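Local atomic coordinates of HAT1-interacting factor 1 (Saccharomyces cerevisiae, PDB entry 4NQ0), a protein that acts as a nuclear chaperone for histones H3 and H4 within the HAT-B acetyltransferase complex, and also binds H2A-H2B dimers. Residues G56-P61 with L217-A222; T65-A70 with S192-Y197; D180-D185 with A255-L260; E204-L209 with G243-E248; A211-L216 with G236-L241. All coordinates share one frame; numbering follows the deposited sequence.

Contact 1 of 5, residues G56-P61 with L217-A222; sequences GLLPDP and LGRPTA
R219 reaches L58 with an extended chain: its CG lies anti to the backbone N (chi1 -174°) and the methylenes run on straight to NE. L58 has less regular torsions, with chi1 at -95° and chi2 at 23°, both away from the staggered positions. That twist sets its CD2 against the base of the guanidinium group. L58 CD2 is 3.3 Å from R219 NE and 3.4 Å from R219 CD. The touch is therefore between a methyl group and the inner end of the arginine head, tight and without a hydrogen bond. R219 is exposed, so this half of the contact lies at the surface. The second half is apolar and more sheltered. P61 CG lies 3.9 Å from L217 CD2, and P61 CB is 4.0 Å from L217 CG. The proline ring thus covers one branch of the leucine. L217 is buried, and it also packs on I235 and V238 of helix 229-248. L216, the residue before L217, touches both L58 and P61. Just before P61, D60 caps the start of helix 61-77 through its OD1, which accepts from the backbone N of E62. The contact packs the start of helix 61-77, and the loop before it, beside the end of helix 202-218 in an all-helical TPR fold, with helix 202-218 in the predicted first repeat.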
# COMPACT_ATOMS: atom_id res chain seq x y z
N GLY A 56 22.61 -8.25 -13.23
CA GLY A 56 22.90 -6.94 -13.81
C GLY A 56 21.73 -6.13 -14.37
O GLY A 56 21.96 -5.16 -15.10
N LEU A 57 20.50 -6.51 -14.04
CA LEU A 57 19.35 -5.70 -14.44
C LEU A 57 18.20 -5.80 -13.46
O LEU A 57 17.52 -6.82 -13.39
CB LEU A 57 18.83 -6.11 -15.81
CG LEU A 57 17.71 -5.18 -16.27
CD1 LEU A 57 18.30 -3.95 -16.97
CD2 LEU A 57 16.71 -5.91 -17.14
N LEU A 58 17.94 -4.72 -12.74
CA LEU A 58 16.84 -4.69 -11.78
C LEU A 58 15.51 -4.62 -12.51
O LEU A 58 15.33 -3.76 -13.36
CB LEU A 58 16.99 -3.49 -10.84
CG LEU A 58 17.68 -3.73 -9.50
CD1 LEU A 58 18.59 -4.95 -9.53
CD2 LEU A 58 18.45 -2.48 -9.07
N PRO A 59 14.58 -5.53 -12.19
CA PRO A 59 13.30 -5.52 -12.87
C PRO A 59 12.45 -4.33 -12.47
O PRO A 59 12.68 -3.72 -11.43
CB PRO A 59 12.65 -6.82 -12.43
CG PRO A 59 13.21 -7.09 -11.14
CD PRO A 59 14.62 -6.57 -11.15
N ASP A 60 11.48 -4.01 -13.32
CA ASP A 60 10.57 -2.90 -13.10
C ASP A 60 9.70 -3.24 -11.89
O ASP A 60 9.09 -4.30 -11.87
CB ASP A 60 9.73 -2.69 -14.35
CG ASP A 60 8.90 -1.41 -14.32
OD1 ASP A 60 8.37 -1.06 -13.24
OD2 ASP A 60 8.77 -0.76 -15.38
N PRO A 61 9.65 -2.36 -10.88
CA PRO A 61 8.78 -2.64 -9.72
C PRO A 61 7.30 -2.84 -10.08
O PRO A 61 6.58 -3.52 -9.36
CB PRO A 61 8.95 -1.40 -8.83
CG PRO A 61 9.77 -0.42 -9.62
CD PRO A 61 10.42 -1.12 -10.73
N LEU A 217 11.67 0.04 -5.23
CA LEU A 217 11.37 1.47 -5.15
C LEU A 217 12.26 2.20 -4.14
O LEU A 217 12.70 3.32 -4.39
CB LEU A 217 9.90 1.69 -4.79
CG LEU A 217 8.86 1.30 -5.84
CD1 LEU A 217 7.47 1.21 -5.23
CD2 LEU A 217 8.86 2.30 -7.00
N GLY A 218 12.53 1.54 -3.01
CA GLY A 218 13.32 2.13 -1.93
C GLY A 218 14.84 1.98 -2.03
O GLY A 218 15.58 2.58 -1.25
N ARG A 219 15.30 1.18 -2.99
CA ARG A 219 16.74 1.03 -3.27
C ARG A 219 17.43 2.41 -3.25
O ARG A 219 17.03 3.31 -3.99
CB ARG A 219 16.93 0.38 -4.64
CG ARG A 219 18.37 0.05 -5.01
CD ARG A 219 18.46 -0.33 -6.49
NE ARG A 219 19.84 -0.32 -7.00
CZ ARG A 219 20.46 0.72 -7.57
NH1 ARG A 219 21.71 0.59 -7.99
NH2 ARG A 219 19.84 1.89 -7.71
N PRO A 220 18.46 2.57 -2.40
CA PRO A 220 19.20 3.84 -2.44
C PRO A 220 19.88 4.03 -3.79
O PRO A 220 20.47 3.09 -4.32
CB PRO A 220 20.25 3.69 -1.32
CG PRO A 220 19.86 2.45 -0.54
CD PRO A 220 19.07 1.60 -1.48
N THR A 221 19.78 5.24 -4.35
CA THR A 221 20.37 5.52 -5.65
C THR A 221 21.88 5.77 -5.55
O THR A 221 22.39 6.21 -4.51
CB THR A 221 19.70 6.74 -6.32
OG1 THR A 221 19.49 7.77 -5.34
CG2 THR A 221 18.36 6.34 -6.94
N ALA A 222 22.58 5.49 -6.65
CA ALA A 222 24.04 5.64 -6.74
C ALA A 222 24.51 7.08 -6.50
O ALA A 222 25.62 7.28 -5.98
CB ALA A 222 24.54 5.15 -8.09

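Contact 2 of 5, residues T65-A70 with S192-Y197; sequences TIFAQA and SGFHIY
The 3-10 turn leading toward helix 202-218 belongs to the predicted first TPR, and here it packs on helix 61-77 through three aromatic residues. It also falls within the region important for histone binding. F67 projects from helix 61-77 with CG anti to the backbone N (chi1 -162°), which carries its ring into the turn. Y197 points the edge of its ring at the face of F67 in an offset edge-to-face pair. The ring centroids are 5.8 Å apart and the planes stand at 87°. The outer end of F67 also meets backbone and CB atoms. F67 CZ is 3.8 Å from Y197 CB, and the carbonyl oxygen F194 O lies near the plane of the F67 ring, 3.7 Å from CZ. F194 adds its CB, 4.2 Å from F67 CE2. No hydrogen bond crosses between the segments. On Y197 itself, I196 CG2 lies over one ring face. The phenol OH is held elsewhere, by D208 with Q212 and R190. All three aromatic residues are buried. F67 and Y197 share L209 of helix 202-218, while F67 also touches Q46, and F194 touches L49, on helix 38-51.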
# COMPACT_ATOMS: atom_id res chain seq x y z
N THR A 65 4.11 -5.05 -8.56
CA THR A 65 2.87 -4.43 -8.07
C THR A 65 1.64 -4.87 -8.86
O THR A 65 0.59 -5.17 -8.27
CB THR A 65 2.97 -2.90 -8.03
OG1 THR A 65 3.11 -2.38 -9.36
CG2 THR A 65 4.17 -2.48 -7.19
N ILE A 66 1.76 -4.94 -10.18
CA ILE A 66 0.69 -5.50 -11.02
C ILE A 66 0.44 -6.97 -10.67
O ILE A 66 -0.72 -7.38 -10.50
CB ILE A 66 1.01 -5.34 -12.52
CG1 ILE A 66 1.05 -3.85 -12.90
CG2 ILE A 66 -0.02 -6.06 -13.38
CD1 ILE A 66 1.76 -3.57 -14.18
N PHE A 67 1.51 -7.75 -10.54
CA PHE A 67 1.42 -9.17 -10.18
C PHE A 67 0.65 -9.30 -8.85
O PHE A 67 -0.27 -10.11 -8.73
CB PHE A 67 2.83 -9.76 -10.06
CG PHE A 67 2.93 -11.29 -10.10
CD1 PHE A 67 1.82 -12.12 -9.98
CD2 PHE A 67 4.18 -11.88 -10.21
CE1 PHE A 67 1.97 -13.51 -10.00
CE2 PHE A 67 4.34 -13.26 -10.23
CZ PHE A 67 3.23 -14.07 -10.13
N ALA A 68 1.01 -8.47 -7.87
CA ALA A 68 0.38 -8.53 -6.56
C ALA A 68 -1.11 -8.19 -6.63
O ALA A 68 -1.94 -8.90 -6.08
CB ALA A 68 1.09 -7.59 -5.59
N GLN A 69 -1.44 -7.10 -7.32
CA GLN A 69 -2.85 -6.75 -7.52
C GLN A 69 -3.60 -7.89 -8.19
O GLN A 69 -4.67 -8.27 -7.73
CB GLN A 69 -2.98 -5.51 -8.38
CG GLN A 69 -2.48 -4.24 -7.74
CD GLN A 69 -3.45 -3.08 -7.89
OE1 GLN A 69 -3.10 -2.03 -8.42
NE2 GLN A 69 -4.69 -3.28 -7.44
N ALA A 70 -3.02 -8.44 -9.25
CA ALA A 70 -3.67 -9.49 -10.03
C ALA A 70 -4.04 -10.66 -9.13
O ALA A 70 -5.19 -11.12 -9.13
CB ALA A 70 -2.78 -9.96 -11.17
N SER A 192 13.98 -16.25 -9.54
CA SER A 192 13.29 -17.27 -10.32
C SER A 192 12.23 -18.00 -9.51
O SER A 192 12.10 -17.79 -8.30
CB SER A 192 14.30 -18.26 -10.93
OG SER A 192 15.03 -18.95 -9.93
N GLY A 193 11.47 -18.85 -10.18
CA GLY A 193 10.40 -19.61 -9.54
C GLY A 193 9.17 -18.80 -9.18
O GLY A 193 8.48 -19.11 -8.21
N PHE A 194 8.86 -17.78 -9.98
CA PHE A 194 7.70 -16.90 -9.73
C PHE A 194 6.33 -17.58 -9.87
O PHE A 194 5.33 -16.99 -9.49
CB PHE A 194 7.74 -15.66 -10.62
CG PHE A 194 8.81 -14.68 -10.24
CD1 PHE A 194 8.55 -13.66 -9.34
CD2 PHE A 194 10.10 -14.81 -10.74
CE1 PHE A 194 9.52 -12.77 -8.97
CE2 PHE A 194 11.09 -13.91 -10.38
CZ PHE A 194 10.80 -12.89 -9.49
N HIS A 195 6.30 -18.80 -10.39
CA HIS A 195 5.09 -19.60 -10.41
C HIS A 195 4.60 -19.91 -8.99
O HIS A 195 3.44 -20.26 -8.80
CB HIS A 195 5.30 -20.92 -11.19
CG HIS A 195 5.96 -22.01 -10.38
ND1 HIS A 195 7.32 -22.24 -10.40
CD2 HIS A 195 5.43 -22.93 -9.54
CE1 HIS A 195 7.60 -23.25 -9.60
NE2 HIS A 195 6.47 -23.68 -9.06
N ILE A 196 5.49 -19.81 -8.00
CA ILE A 196 5.16 -20.05 -6.59
C ILE A 196 4.02 -19.15 -6.09
O ILE A 196 3.27 -19.55 -5.20
CB ILE A 196 6.41 -19.86 -5.67
CG1 ILE A 196 6.16 -20.43 -4.27
CG2 ILE A 196 6.80 -18.39 -5.58
N TYR A 197 3.86 -17.98 -6.70
CA TYR A 197 2.85 -17.00 -6.26
C TYR A 197 1.43 -17.31 -6.75
O TYR A 197 0.49 -16.59 -6.40
CB TYR A 197 3.28 -15.58 -6.65
CG TYR A 197 4.59 -15.17 -6.00
CD1 TYR A 197 4.70 -15.09 -4.62
CD2 TYR A 197 5.70 -14.86 -6.76
CE1 TYR A 197 5.89 -14.74 -4.01
CE2 TYR A 197 6.90 -14.49 -6.16
CZ TYR A 197 6.99 -14.42 -4.79
OH TYR A 197 8.16 -14.06 -4.18

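Contact 3 of 5, residues D180-D185 with A255-L260; sequences DDEIED and AIHHYL
D180 to I183 form a type I turn that puts E182 at its third position, facing helix 252-266 at H258. Two bonds tie the turn together. I183 N bonds to D180 O, and D180 OD1 accepts from E182 N at 3.1 Å, which makes an Asx turn. E182 then stretches out from the turn, with CG anti to the backbone N (chi1 -178°) and an extended chain beyond. Its carboxylate meets the edge of the H258 ring. H258 NE2 donates to E182 OE2 at 2.5 Å, a very short length whose exact value is doubtful, with an N-H...O angle of 149°. The carboxylate and ring planes are turned 45° apart. The other oxygen, E182 OE1, makes a salt bridge with K261 and lies 3.8 Å from H257 NE2, near the plane of that ring. H257 CD2 sits over one face of the H258 ring, off toward the rim. H258 ND1 bonds to E246; two carboxylates flanking the ring may favour the charged form of the histidine. With an alanine here in place of E182, H258 NE2 would probably be left without its carboxylate, and K261 would keep only D180 of its two acidic partners in this turn. The arrangement is a buried histidine-carboxylate hydrogen bond. It fastens a loop of the histone-binding region to a helix of the predicted second TPR.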
# COMPACT_ATOMS: atom_id res chain seq x y z
N ASP A 180 13.67 3.48 6.83
CA ASP A 180 12.51 2.61 6.86
C ASP A 180 13.01 1.16 6.92
O ASP A 180 13.50 0.62 5.92
CB ASP A 180 11.67 2.85 5.59
CG ASP A 180 10.40 2.01 5.54
OD1 ASP A 180 10.27 1.05 6.32
OD2 ASP A 180 9.53 2.31 4.71
N ASP A 181 12.88 0.54 8.09
CA ASP A 181 13.45 -0.80 8.34
C ASP A 181 12.75 -1.92 7.57
O ASP A 181 13.29 -3.02 7.43
CB ASP A 181 13.43 -1.13 9.85
CG ASP A 181 14.82 -1.02 10.51
OD1 ASP A 181 15.67 -0.23 10.03
OD2 ASP A 181 15.06 -1.74 11.51
N GLU A 182 11.57 -1.64 7.04
CA GLU A 182 10.78 -2.62 6.31
C GLU A 182 11.21 -2.75 4.85
O GLU A 182 10.81 -3.68 4.15
CB GLU A 182 9.31 -2.24 6.42
CG GLU A 182 8.32 -3.19 5.77
CD GLU A 182 6.89 -2.91 6.20
OE1 GLU A 182 6.66 -1.95 6.97
OE2 GLU A 182 5.99 -3.65 5.75
N ILE A 183 12.04 -1.82 4.36
CA ILE A 183 12.54 -1.94 3.00
C ILE A 183 13.75 -2.87 3.00
O ILE A 183 14.80 -2.53 3.55
CB ILE A 183 12.90 -0.58 2.41
CG1 ILE A 183 11.64 0.29 2.34
CG2 ILE A 183 13.52 -0.75 1.04
CD1 ILE A 183 11.87 1.64 1.71
N GLU A 184 13.61 -4.04 2.39
CA GLU A 184 14.67 -5.04 2.38
C GLU A 184 15.76 -4.66 1.39
O GLU A 184 15.52 -3.90 0.45
CB GLU A 184 14.14 -6.41 1.98
CG GLU A 184 13.03 -6.97 2.85
CD GLU A 184 12.48 -8.28 2.29
OE1 GLU A 184 13.29 -9.08 1.78
OE2 GLU A 184 11.25 -8.50 2.35
N ASP A 185 16.95 -5.20 1.61
CA ASP A 185 18.05 -5.08 0.66
C ASP A 185 17.70 -5.83 -0.62
O ASP A 185 17.10 -6.90 -0.58
CB ASP A 185 19.34 -5.67 1.23
CG ASP A 185 20.58 -5.26 0.44
OD1 ASP A 185 21.37 -4.46 0.98
OD2 ASP A 185 20.77 -5.72 -0.71
N ALA A 255 -2.65 -4.15 8.86
CA ALA A 255 -3.26 -3.20 7.94
C ALA A 255 -3.06 -1.78 8.41
O ALA A 255 -2.53 -0.94 7.67
CB ALA A 255 -4.76 -3.47 7.76
N ILE A 256 -3.47 -1.50 9.65
CA ILE A 256 -3.46 -0.14 10.17
C ILE A 256 -2.03 0.37 10.18
O ILE A 256 -1.78 1.52 9.81
CB ILE A 256 -4.07 -0.05 11.59
CG1 ILE A 256 -5.53 -0.47 11.58
CG2 ILE A 256 -3.98 1.38 12.10
CD1 ILE A 256 -6.12 -0.80 12.97
N HIS A 257 -1.09 -0.49 10.57
CA HIS A 257 0.31 -0.11 10.60
C HIS A 257 0.80 0.32 9.21
O HIS A 257 1.54 1.30 9.08
CB HIS A 257 1.16 -1.26 11.14
CG HIS A 257 2.62 -1.11 10.85
ND1 HIS A 257 3.42 -0.22 11.53
CD2 HIS A 257 3.42 -1.73 9.95
CE1 HIS A 257 4.66 -0.30 11.06
NE2 HIS A 257 4.68 -1.21 10.11
N HIS A 258 0.38 -0.39 8.17
CA HIS A 258 0.78 -0.03 6.80
C HIS A 258 0.10 1.23 6.28
O HIS A 258 0.75 2.04 5.61
CB HIS A 258 0.62 -1.21 5.86
CG HIS A 258 1.70 -2.23 6.02
ND1 HIS A 258 1.45 -3.58 6.15
CD2 HIS A 258 3.04 -2.07 6.13
CE1 HIS A 258 2.60 -4.21 6.30
NE2 HIS A 258 3.58 -3.32 6.30
N TYR A 259 -1.18 1.40 6.58
CA TYR A 259 -1.87 2.67 6.25
C TYR A 259 -1.17 3.88 6.89
O TYR A 259 -1.03 4.95 6.27
CB TYR A 259 -3.32 2.62 6.70
CG TYR A 259 -4.23 1.68 5.94
CD1 TYR A 259 -4.09 1.46 4.57
CD2 TYR A 259 -5.28 1.04 6.59
CE1 TYR A 259 -4.95 0.59 3.88
CE2 TYR A 259 -6.14 0.19 5.92
CZ TYR A 259 -5.98 -0.03 4.56
OH TYR A 259 -6.84 -0.86 3.89
N LEU A 260 -0.75 3.72 8.14
CA LEU A 260 0.02 4.76 8.83
C LEU A 260 1.38 5.01 8.20
O LEU A 260 1.86 6.14 8.23
CB LEU A 260 0.22 4.41 10.30
CG LEU A 260 -1.04 4.49 11.19
CD1 LEU A 260 -0.73 3.83 12.51
CD2 LEU A 260 -1.50 5.92 11.39

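Contact 4 of 5, residues E204-L209 with G243-E248; sequences ENALDL and GDIERE
L207 and I245 meet where the early part of helix 202-218 runs antiparallel to the last turns of helix 229-248, a helix pair of the TPR array. Helix 202-218 comes from the predicted first repeat and helix 229-248 from the second. The short segments have axes 10.0 Å apart and cross at -162°. The first kind of interaction is purely apolar. A206 CB packs on I245 CD1 at 3.7 Å, and L207 CG lies 4.1 Å from I245 CG2. I245 thus spreads its two arms, one to the alanine and one to the leucine, which slides past it in the opposite direction. The second kind sets a leucine against the aliphatic part of an acid. L207 (chi1 -76°, CG beside the backbone N) crosses E246 at about a right angle, and both its methyls rest on E246 CG. Cutting L207 back to an alanine is likely to open a gap beside I245 CG2 and to leave E246 CG without the two methyls that rest on it. Polar bonds make up the third kind, and they lead out of the helix pair. E246 OE2 forms a salt bridge with R254, while OE1 is taken by H258. That same OE2 atom is 4.1 Å from L207 CD1, while E246 CG is closer, at 3.7 Å from this methyl.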
# COMPACT_ATOMS: atom_id res chain seq x y z
N GLU A 204 -0.90 -13.95 1.08
CA GLU A 204 0.48 -13.98 1.50
C GLU A 204 1.39 -13.69 0.31
O GLU A 204 2.33 -12.90 0.41
CB GLU A 204 0.82 -15.35 2.10
CG GLU A 204 2.25 -15.49 2.63
CD GLU A 204 2.61 -16.91 3.03
OE1 GLU A 204 1.88 -17.87 2.68
OE2 GLU A 204 3.64 -17.09 3.71
N ASN A 205 1.09 -14.34 -0.81
CA ASN A 205 1.86 -14.17 -2.05
C ASN A 205 1.89 -12.73 -2.53
O ASN A 205 2.95 -12.19 -2.84
CB ASN A 205 1.30 -15.08 -3.15
CG ASN A 205 1.45 -16.57 -2.81
OD1 ASN A 205 2.12 -16.94 -1.85
ND2 ASN A 205 0.82 -17.41 -3.61
N ALA A 206 0.72 -12.10 -2.59
CA ALA A 206 0.62 -10.70 -3.03
C ALA A 206 1.47 -9.77 -2.14
O ALA A 206 2.20 -8.89 -2.64
CB ALA A 206 -0.82 -10.27 -3.02
N LEU A 207 1.39 -9.99 -0.83
CA LEU A 207 2.17 -9.22 0.15
C LEU A 207 3.68 -9.38 -0.05
O LEU A 207 4.42 -8.41 0.06
CB LEU A 207 1.80 -9.64 1.58
CG LEU A 207 0.47 -9.10 2.08
CD1 LEU A 207 0.19 -9.63 3.50
CD2 LEU A 207 0.49 -7.56 2.04
N ASP A 208 4.13 -10.60 -0.34
CA ASP A 208 5.55 -10.86 -0.58
C ASP A 208 6.01 -10.16 -1.87
O ASP A 208 7.12 -9.63 -1.93
CB ASP A 208 5.82 -12.36 -0.68
CG ASP A 208 7.29 -12.68 -0.69
OD1 ASP A 208 7.98 -12.33 0.30
OD2 ASP A 208 7.78 -13.28 -1.67
N LEU A 209 5.15 -10.17 -2.88
CA LEU A 209 5.44 -9.46 -4.13
C LEU A 209 5.55 -7.96 -3.90
O LEU A 209 6.39 -7.30 -4.49
CB LEU A 209 4.39 -9.77 -5.19
CG LEU A 209 4.54 -11.15 -5.85
CD1 LEU A 209 3.23 -11.61 -6.43
CD2 LEU A 209 5.64 -11.10 -6.91
N GLY A 243 -1.91 -2.63 2.95
CA GLY A 243 -2.95 -2.47 3.95
C GLY A 243 -4.28 -3.05 3.50
O GLY A 243 -4.93 -3.79 4.24
N ASP A 244 -4.69 -2.71 2.27
CA ASP A 244 -5.95 -3.21 1.72
C ASP A 244 -5.97 -4.73 1.75
O ASP A 244 -6.94 -5.33 2.20
CB ASP A 244 -6.15 -2.74 0.28
CG ASP A 244 -6.39 -1.24 0.16
OD1 ASP A 244 -6.29 -0.74 -0.98
OD2 ASP A 244 -6.71 -0.56 1.17
N ILE A 245 -4.90 -5.36 1.28
CA ILE A 245 -4.82 -6.83 1.27
C ILE A 245 -4.90 -7.41 2.68
O ILE A 245 -5.65 -8.35 2.95
CB ILE A 245 -3.53 -7.31 0.59
CG1 ILE A 245 -3.54 -6.97 -0.90
CG2 ILE A 245 -3.36 -8.83 0.78
CD1 ILE A 245 -2.19 -7.16 -1.58
N GLU A 246 -4.12 -6.83 3.59
CA GLU A 246 -4.11 -7.30 4.98
C GLU A 246 -5.48 -7.13 5.62
O GLU A 246 -5.93 -8.00 6.34
CB GLU A 246 -3.02 -6.59 5.78
CG GLU A 246 -1.62 -6.97 5.35
CD GLU A 246 -0.54 -6.06 5.88
OE1 GLU A 246 -0.77 -4.83 6.01
OE2 GLU A 246 0.55 -6.58 6.18
N ARG A 247 -6.14 -6.01 5.35
CA ARG A 247 -7.52 -5.79 5.80
C ARG A 247 -8.45 -6.88 5.27
O ARG A 247 -9.21 -7.49 6.02
CB ARG A 247 -8.01 -4.41 5.35
CG ARG A 247 -9.36 -4.00 5.94
CD ARG A 247 -9.80 -2.61 5.51
NE ARG A 247 -9.86 -2.46 4.05
CZ ARG A 247 -10.39 -1.42 3.42
NH1 ARG A 247 -10.38 -1.39 2.09
NH2 ARG A 247 -10.95 -0.42 4.09
N GLU A 248 -8.37 -7.14 3.97
CA GLU A 248 -9.15 -8.21 3.36
C GLU A 248 -8.84 -9.56 4.01
O GLU A 248 -9.74 -10.39 4.18
CB GLU A 248 -8.89 -8.29 1.85
CG GLU A 248 -9.84 -9.21 1.09
CD GLU A 248 -11.28 -8.75 1.16
OE1 GLU A 248 -11.52 -7.52 1.10
OE2 GLU A 248 -12.18 -9.62 1.27

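Contact 5 of 5, residues A211-L216 with G236-L241; sequences AQALML and GDVYIL
L214 fills the tight part of this contact, wedged between V238 and Y239 of the facing helix. Its CG lies beside the backbone N (chi1 -80°), and both methyls are turned toward the tyrosine ring. CD2 stands over the ring face in a CH-pi contact, 4.1 Å from the Y239 centroid and 20° off the normal. CD1 reaches further out along the ring, 3.7 Å from Y239 CE1 and 3.8 Å from the Y239 OH. On the valine, L214 CG meets V238 CG1 at 3.8 Å. The looser part is one residue away. A213 CB comes no nearer to V238 CG2 than 4.4 Å, a short side chain that adds little area. The outward side begins at A211, which is partly exposed and points away from the other helix. No hydrogen bond joins the two segments. The Y239 hydroxyl bonds instead to D180, which fixes the far end of the ring that L214 covers. The two helices run antiparallel at 169° with axes 9.9 Å apart. Helix 61-77 borders the pair at A213 and L241, through T65 and Q69. Helix 252-266 touches it at Y239 and I240, and H258 brings its ring to that of Y239.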
# COMPACT_ATOMS: atom_id res chain seq x y z
N ALA A 211 6.41 -6.60 -0.95
CA ALA A 211 7.65 -6.40 -0.19
C ALA A 211 8.80 -6.17 -1.15
O ALA A 211 9.65 -5.31 -0.93
CB ALA A 211 7.96 -7.60 0.75
N GLN A 212 8.80 -6.91 -2.25
CA GLN A 212 9.81 -6.74 -3.28
C GLN A 212 9.63 -5.46 -4.10
O GLN A 212 10.61 -4.87 -4.53
CB GLN A 212 9.86 -7.98 -4.18
CG GLN A 212 10.28 -9.24 -3.41
CD GLN A 212 10.11 -10.50 -4.22
OE1 GLN A 212 10.97 -10.84 -5.02
NE2 GLN A 212 9.00 -11.21 -4.00
N ALA A 213 8.39 -5.03 -4.33
CA ALA A 213 8.17 -3.70 -4.93
C ALA A 213 8.82 -2.60 -4.08
O ALA A 213 9.49 -1.70 -4.62
CB ALA A 213 6.70 -3.42 -5.12
N LEU A 214 8.63 -2.69 -2.76
CA LEU A 214 9.19 -1.73 -1.82
C LEU A 214 10.70 -1.73 -1.91
O LEU A 214 11.33 -0.69 -1.96
CB LEU A 214 8.83 -2.08 -0.37
CG LEU A 214 7.46 -1.71 0.17
CD1 LEU A 214 7.33 -2.29 1.57
CD2 LEU A 214 7.26 -0.19 0.19
N MET A 215 11.25 -2.94 -1.88
CA MET A 215 12.68 -3.15 -2.00
C MET A 215 13.23 -2.40 -3.21
O MET A 215 14.22 -1.68 -3.11
CB MET A 215 12.94 -4.66 -2.10
CG MET A 215 14.30 -5.13 -2.57
SD MET A 215 14.22 -6.90 -2.98
CE MET A 215 13.59 -7.61 -1.45
N LEU A 216 12.56 -2.55 -4.35
CA LEU A 216 13.02 -1.96 -5.61
C LEU A 216 12.85 -0.43 -5.62
O LEU A 216 13.78 0.31 -5.96
CB LEU A 216 12.29 -2.61 -6.79
CG LEU A 216 12.67 -4.08 -7.02
CD1 LEU A 216 11.66 -4.80 -7.92
CD2 LEU A 216 14.08 -4.18 -7.60
N GLY A 236 4.32 4.95 -0.80
CA GLY A 236 3.06 5.18 -0.09
C GLY A 236 1.93 4.37 -0.69
O GLY A 236 1.19 3.70 0.05
N ASP A 237 1.81 4.41 -2.02
CA ASP A 237 0.82 3.63 -2.77
C ASP A 237 0.95 2.14 -2.48
O ASP A 237 -0.05 1.43 -2.34
CB ASP A 237 0.94 3.87 -4.28
CG ASP A 237 0.40 5.22 -4.73
OD1 ASP A 237 -0.33 5.88 -3.96
OD2 ASP A 237 0.72 5.62 -5.87
N VAL A 238 2.19 1.65 -2.39
CA VAL A 238 2.41 0.24 -2.10
C VAL A 238 1.92 -0.10 -0.70
O VAL A 238 1.31 -1.17 -0.50
CB VAL A 238 3.88 -0.16 -2.27
CG1 VAL A 238 4.13 -1.58 -1.71
CG2 VAL A 238 4.28 -0.06 -3.75
N TYR A 239 2.18 0.79 0.26
CA TYR A 239 1.76 0.54 1.64
C TYR A 239 0.24 0.51 1.75
O TYR A 239 -0.31 -0.32 2.48
CB TYR A 239 2.37 1.56 2.62
CG TYR A 239 3.78 1.21 3.07
CD1 TYR A 239 4.07 -0.03 3.62
CD2 TYR A 239 4.81 2.14 2.97
CE1 TYR A 239 5.35 -0.36 4.04
CE2 TYR A 239 6.10 1.82 3.38
CZ TYR A 239 6.36 0.58 3.91
OH TYR A 239 7.62 0.29 4.31
N ILE A 240 -0.45 1.39 1.02
CA ILE A 240 -1.92 1.35 0.97
C ILE A 240 -2.40 0.00 0.43
O ILE A 240 -3.31 -0.61 1.00
CB ILE A 240 -2.53 2.49 0.10
CG1 ILE A 240 -2.26 3.88 0.70
CG2 ILE A 240 -4.04 2.29 -0.07
CD1 ILE A 240 -2.89 4.13 2.09
N LEU A 241 -1.80 -0.47 -0.65
CA LEU A 241 -2.18 -1.77 -1.22
C LEU A 241 -1.92 -2.90 -0.23
O LEU A 241 -2.75 -3.77 -0.05
CB LEU A 241 -1.40 -2.07 -2.51
CG LEU A 241 -2.17 -2.51 -3.76
CD1 LEU A 241 -1.15 -2.92 -4.85
CD2 LEU A 241 -3.19 -3.63 -3.51

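Contacts 2, 3, 4 and 5 are buried, whereas contact 1 is partly at the surface. Contacts 4 and 5 hold the same two helices, 202-218 and 229-248, with centres about 10 Å apart. Contact 4 sets aliphatic groups against each other and against a glutamate chain, while contact 5 adds a leucine over a tyrosine face. Contacts 1 and 2 both join helix 202-218 or the turn before it to the region of helix 61-77, one with a loop and an exposed arginine, the other with buried aromatic rings. Contact 3 alone is built on charge. Its polar groups reach contacts 4 and 5, so hydrogen bonds connect the loop 180-185 and helix 252-266 with helix 229-248.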